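Local coordinates for protein BIFUNCTIONAL PROTEIN Proline utilization A (PutA) (Corynebacterium freiburgense, PDB 5UX5) that couples proline dehydrogenase and aldehyde dehydrogenase activities in one chain, probably oxidising proline to glutamate with FAD and NAD and channelling the intermediate between its two sites, at residues Y12-L17 with I337-H342; D335-L338 with N344-V347. All blocks are in the same frame, centred on the assembly; numbering follows the deposited sequence.

Contact 1 of 2, residues Y12-L17 with I337-H342; sequences YINRDL and ILRPEH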
loop_
_atom_site.group_PDB
_atom_site.type_symbol
_atom_site.label_atom_id
_atom_site.label_comp_id
_atom_site.label_asym_id
_atom_site.label_seq_id
_atom_site.Cartn_x
_atom_site.Cartn_y
_atom_site.Cartn_z
ATOM N N TYR A 12 -39.599 11.638 -10.109
ATOM C CA TYR A 12 -38.693 12.540 -10.801
ATOM C C TYR A 12 -38.523 12.183 -12.286
ATOM O O TYR A 12 -38.125 13.048 -13.071
ATOM C CB TYR A 12 -37.322 12.578 -10.094
ATOM C CG TYR A 12 -36.621 11.243 -9.843
ATOM C CD1 TYR A 12 -35.932 10.595 -10.868
ATOM C CD2 TYR A 12 -36.591 10.659 -8.577
ATOM C CE1 TYR A 12 -35.262 9.379 -10.654
ATOM C CE2 TYR A 12 -35.913 9.433 -8.349
ATOM C CZ TYR A 12 -35.253 8.796 -9.395
ATOM O OH TYR A 12 -34.592 7.579 -9.199
ATOM N N ILE A 13 -38.826 10.945 -12.705
ATOM C CA ILE A 13 -38.673 10.583 -14.112
ATOM C C ILE A 13 -39.735 11.272 -14.962
ATOM O O ILE A 13 -40.880 11.453 -14.534
ATOM C CB ILE A 13 -38.737 9.060 -14.295
ATOM C CG1 ILE A 13 -37.766 8.365 -13.359
ATOM C CG2 ILE A 13 -38.398 8.679 -15.722
ATOM C CD1 ILE A 13 -37.696 6.876 -13.641
ATOM N N ASN A 14 -39.347 11.684 -16.166
ATOM C CA ASN A 14 -40.228 12.380 -17.099
ATOM C C ASN A 14 -39.572 12.342 -18.472
ATOM O O ASN A 14 -38.449 11.847 -18.631
ATOM C CB ASN A 14 -40.439 13.821 -16.683
ATOM C CG ASN A 14 -39.148 14.567 -16.692
ATOM O OD1 ASN A 14 -38.752 15.134 -17.711
ATOM N ND2 ASN A 14 -38.420 14.473 -15.597
ATOM N N ARG A 15 -40.227 12.972 -19.450
ATOM C CA ARG A 15 -39.754 12.918 -20.831
ATOM C C ARG A 15 -39.356 14.287 -21.391
ATOM O O ARG A 15 -39.340 14.464 -22.611
ATOM C CB ARG A 15 -40.808 12.258 -21.727
ATOM C CG ARG A 15 -41.254 10.888 -21.262
ATOM C CD ARG A 15 -41.117 9.809 -22.330
ATOM N NE ARG A 15 -41.440 10.280 -23.675
ATOM C CZ ARG A 15 -40.875 9.802 -24.786
ATOM N NH1 ARG A 15 -39.940 8.834 -24.711
ATOM N NH2 ARG A 15 -41.233 10.302 -25.969
ATOM N N ASP A 16 -39.029 15.266 -20.543
ATOM C CA ASP A 16 -38.658 16.578 -21.071
ATOM C C ASP A 16 -37.423 16.481 -21.965
ATOM O O ASP A 16 -37.404 17.024 -23.073
ATOM C CB ASP A 16 -38.452 17.573 -19.927
ATOM C CG ASP A 16 -39.747 17.896 -19.214
ATOM O OD1 ASP A 16 -40.808 17.862 -19.875
ATOM O OD2 ASP A 16 -39.718 18.167 -17.995
ATOM N N LEU A 17 -36.381 15.783 -21.506
ATOM C CA LEU A 17 -35.182 15.610 -22.328
ATOM C C LEU A 17 -35.502 14.942 -23.670
ATOM O O LEU A 17 -34.983 15.357 -24.714
ATOM C CB LEU A 17 -34.131 14.800 -21.557
ATOM C CG LEU A 17 -33.153 15.609 -20.722
ATOM C CD1 LEU A 17 -32.116 14.709 -20.129
ATOM C CD2 LEU A 17 -32.474 16.613 -21.617
ATOM N N ILE A 337 -32.512 17.904 -10.674
ATOM C CA ILE A 337 -32.272 19.010 -9.759
ATOM C C ILE A 337 -32.823 20.309 -10.341
ATOM O O ILE A 337 -33.196 21.221 -9.590
ATOM C CB ILE A 337 -30.762 19.106 -9.432
ATOM C CG1 ILE A 337 -30.522 19.788 -8.089
ATOM C CG2 ILE A 337 -30.001 19.807 -10.525
ATOM C CD1 ILE A 337 -31.132 19.035 -6.958
ATOM N N LEU A 338 -32.890 20.406 -11.674
ATOM C CA LEU A 338 -33.410 21.598 -12.352
ATOM C C LEU A 338 -34.939 21.556 -12.474
ATOM O O LEU A 338 -35.515 21.479 -13.561
ATOM C CB LEU A 338 -32.759 21.763 -13.715
ATOM C CG LEU A 338 -31.414 22.456 -13.691
ATOM C CD1 LEU A 338 -30.934 22.609 -15.109
ATOM C CD2 LEU A 338 -31.528 23.810 -12.991
ATOM N N ARG A 339 -35.592 21.692 -11.323
ATOM C CA ARG A 339 -37.038 21.701 -11.167
ATOM C C ARG A 339 -37.410 22.799 -10.193
ATOM O O ARG A 339 -36.578 23.238 -9.390
ATOM C CB ARG A 339 -37.577 20.390 -10.595
ATOM C CG ARG A 339 -37.027 19.244 -11.254
ATOM C CD ARG A 339 -37.739 17.981 -10.894
ATOM N NE ARG A 339 -37.195 17.013 -11.820
ATOM C CZ ARG A 339 -37.810 15.933 -12.229
ATOM N NH1 ARG A 339 -39.022 15.650 -11.788
ATOM N NH2 ARG A 339 -37.193 15.143 -13.084
ATOM N N PRO A 340 -38.672 23.226 -10.200
ATOM C CA PRO A 340 -39.124 24.139 -9.143
ATOM C C PRO A 340 -39.155 23.471 -7.782
ATOM O O PRO A 340 -38.909 24.139 -6.772
ATOM C CB PRO A 340 -40.520 24.576 -9.620
ATOM C CG PRO A 340 -40.517 24.325 -11.071
ATOM C CD PRO A 340 -39.634 23.127 -11.303
ATOM N N GLU A 341 -39.381 22.157 -7.733
ATOM C CA GLU A 341 -39.340 21.442 -6.460
ATOM C C GLU A 341 -38.042 21.719 -5.699
ATOM O O GLU A 341 -38.036 21.753 -4.460
ATOM C CB GLU A 341 -39.508 19.935 -6.706
ATOM C CG GLU A 341 -39.387 19.107 -5.440
ATOM C CD GLU A 341 -39.611 17.617 -5.642
ATOM O OE1 GLU A 341 -39.554 16.885 -4.624
ATOM O OE2 GLU A 341 -39.851 17.181 -6.796
ATOM N N HIS A 342 -36.936 21.914 -6.414
ATOM C CA HIS A 342 -35.631 22.125 -5.800
ATOM C C HIS A 342 -35.111 23.543 -6.024
ATOM O O HIS A 342 -33.932 23.743 -6.317
ATOM C CB HIS A 342 -34.623 21.089 -6.311
ATOM C CG HIS A 342 -35.062 19.669 -6.125
ATOM N ND1 HIS A 342 -35.360 19.139 -4.886
ATOM C CD2 HIS A 342 -35.251 18.667 -7.017
ATOM C CE1 HIS A 342 -35.718 17.871 -5.025
ATOM N NE2 HIS A 342 -35.660 17.559 -6.308
#
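Y12 and N14 meet R339 where an irregular N-terminal run, just ahead of helix 16-31, passes the loop that leaves helix 323-337. The two backbones keep well apart, the closest CA atoms being those of Y12 and I337 at 9.2 Å, and one long side chain bridges the gap. R339, extended from CG to NE, brings its guanidinium up to Y12 and N14. CB of Y12 lies over one face of that group, 3.9 Å from R339 NH1. The N14 amide and the guanidinium run in opposing senses, their planes 69° apart; N14 ND2 and R339 NH2 come within 2.9 Å, but both are donors and need an acceptor between them. That acceptor is the carboxylate of D335: R339 NH2 forms a salt bridge with OD1, and N14 ND2 probably donates to the same oxygen. N14 OD1 receives the backbone N of D16 at 2.8 Å, on a lone pair and in the carbonyl plane. N14 CG sits between its own backbone N and carbonyl carbon (chi1 62°), which brings OD1 round to D16. That bond closes an Asx turn, which leads the N-terminal segment into helix 16-31 against the outside of the proline dehydrogenase barrel.

Contact 2 of 2, residues D335-L338 with N344-V347; sequences DYIL and NVRV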
loop_
_atom_site.group_PDB
_atom_site.type_symbol
_atom_site.label_atom_id
_atom_site.label_comp_id
_atom_site.label_asym_id
_atom_site.label_seq_id
_atom_site.Cartn_x
_atom_site.Cartn_y
_atom_site.Cartn_z
ATOM N N ASP A 335 -31.330 16.556 -14.800
ATOM C CA ASP A 335 -32.766 16.364 -14.911
ATOM C C ASP A 335 -33.462 16.484 -13.561
ATOM O O ASP A 335 -34.517 17.116 -13.443
ATOM C CB ASP A 335 -32.987 14.969 -15.496
ATOM C CG ASP A 335 -34.310 14.806 -16.183
ATOM O OD1 ASP A 335 -35.354 15.202 -15.613
ATOM O OD2 ASP A 335 -34.280 14.237 -17.296
ATOM N N TYR A 336 -32.893 15.857 -12.537
ATOM C CA TYR A 336 -33.550 15.769 -11.241
ATOM C C TYR A 336 -33.588 17.127 -10.547
ATOM O O TYR A 336 -34.586 17.479 -9.900
ATOM C CB TYR A 336 -32.811 14.737 -10.390
ATOM C CG TYR A 336 -33.269 14.565 -8.946
ATOM C CD1 TYR A 336 -32.897 15.463 -7.950
ATOM C CD2 TYR A 336 -34.002 13.446 -8.567
ATOM C CE1 TYR A 336 -33.301 15.283 -6.634
ATOM C CE2 TYR A 336 -34.402 13.248 -7.256
ATOM C CZ TYR A 336 -34.054 14.172 -6.290
ATOM O OH TYR A 336 -34.463 13.960 -4.986
ATOM N N ILE A 337 -32.512 17.904 -10.674
ATOM C CA ILE A 337 -32.272 19.010 -9.759
ATOM C C ILE A 337 -32.823 20.309 -10.341
ATOM O O ILE A 337 -33.196 21.221 -9.590
ATOM C CB ILE A 337 -30.762 19.106 -9.432
ATOM C CG1 ILE A 337 -30.522 19.788 -8.089
ATOM C CG2 ILE A 337 -30.001 19.807 -10.525
ATOM C CD1 ILE A 337 -31.132 19.035 -6.958
ATOM N N LEU A 338 -32.890 20.406 -11.674
ATOM C CA LEU A 338 -33.410 21.598 -12.352
ATOM C C LEU A 338 -34.939 21.556 -12.474
ATOM O O LEU A 338 -35.515 21.479 -13.561
ATOM C CB LEU A 338 -32.759 21.763 -13.715
ATOM C CG LEU A 338 -31.414 22.456 -13.691
ATOM C CD1 LEU A 338 -30.934 22.609 -15.109
ATOM C CD2 LEU A 338 -31.528 23.810 -12.991
ATOM N N ASN A 344 -34.207 25.526 -3.939
ATOM C CA ASN A 344 -33.173 25.871 -2.979
ATOM C C ASN A 344 -31.799 25.330 -3.343
ATOM O O ASN A 344 -30.819 25.672 -2.673
ATOM C CB ASN A 344 -33.585 25.384 -1.601
ATOM C CG ASN A 344 -34.715 26.206 -1.044
ATOM O OD1 ASN A 344 -34.631 27.428 -1.050
ATOM N ND2 ASN A 344 -35.787 25.558 -0.586
ATOM N N VAL A 345 -31.690 24.568 -4.424
ATOM C CA VAL A 345 -30.424 24.031 -4.904
ATOM C C VAL A 345 -30.144 24.698 -6.244
ATOM O O VAL A 345 -30.711 24.307 -7.272
ATOM C CB VAL A 345 -30.454 22.500 -5.035
ATOM C CG1 VAL A 345 -29.033 21.960 -5.172
ATOM C CG2 VAL A 345 -31.140 21.871 -3.839
ATOM N N ARG A 346 -29.295 25.721 -6.242
ATOM C CA ARG A 346 -28.757 26.232 -7.493
ATOM C C ARG A 346 -27.741 25.236 -8.039
ATOM O O ARG A 346 -27.237 24.366 -7.317
ATOM C CB ARG A 346 -28.105 27.589 -7.293
ATOM C CG ARG A 346 -28.983 28.615 -6.543
ATOM C CD ARG A 346 -28.517 30.036 -6.780
ATOM N NE ARG A 346 -28.564 30.345 -8.205
ATOM C CZ ARG A 346 -27.484 30.465 -8.971
ATOM N NH1 ARG A 346 -26.267 30.305 -8.446
ATOM N NH2 ARG A 346 -27.614 30.740 -10.261
ATOM N N VAL A 347 -27.455 25.356 -9.335
ATOM C CA VAL A 347 -26.687 24.352 -10.064
ATOM C C VAL A 347 -25.644 25.016 -10.945
ATOM O O VAL A 347 -25.987 25.792 -11.846
ATOM C CB VAL A 347 -27.588 23.477 -10.942
ATOM C CG1 VAL A 347 -26.817 22.335 -11.457
ATOM C CG2 VAL A 347 -28.762 23.004 -10.158
#
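I337 and V345 pack in the layer between the strands and the outer helices of an alpha/beta barrel of the TIM-barrel class, where the last turn of helix 323-337 lies against strand 345-350. The short loop between these elements reverses the chain, so residues on one face of the strand look back at the helix end. V345 and V347, two apart on the strand, both point toward it, while the intervening R346 points away and pairs with D374. I337 fits the shallow groove between the two valines. Its CG1, anti to the backbone N (chi1 -155°), carries CD1 to the V345 side, and CD1 lies 4.0 Å from V345 CG1. The two side chains cross there at about a right angle. The other branch, CG2, goes to the V347 side. L338, the first residue to leave helical geometry, adds a second bump: its CB starts off to the side, yet CD2 reaches V347. L275 of helix 271-287 also touches I337, and A282 of that helix meets V345, so a neighbouring barrel helix packs beside the same side chains. V347 meets both neighbours mainly through CG2, which faces I337 CG2 and lies 4.0 Å from L338 CD2.

In the fold
Contacts 1 and 2 lie 8 Å apart between centres and share I337 and L338, yet their chemistry differs. Contact 2 is buried and wholly apolar, joining a helix to the strand that succeeds it only a few residues later. Contact 1 is at the surface and polar, its two sides linked through D335 rather than by a clear direct hydrogen bond, and it joins segments some 320 residues apart. Helix 323-337 serves both: its last turn gives aliphatic branches to the strand, whereas D335, a buried charge met also by R367 and R451, and Y336, whose ring meets Y12 edge-to-face, tie the N-terminal segment to buried residues of the helix as well as to the loop after it.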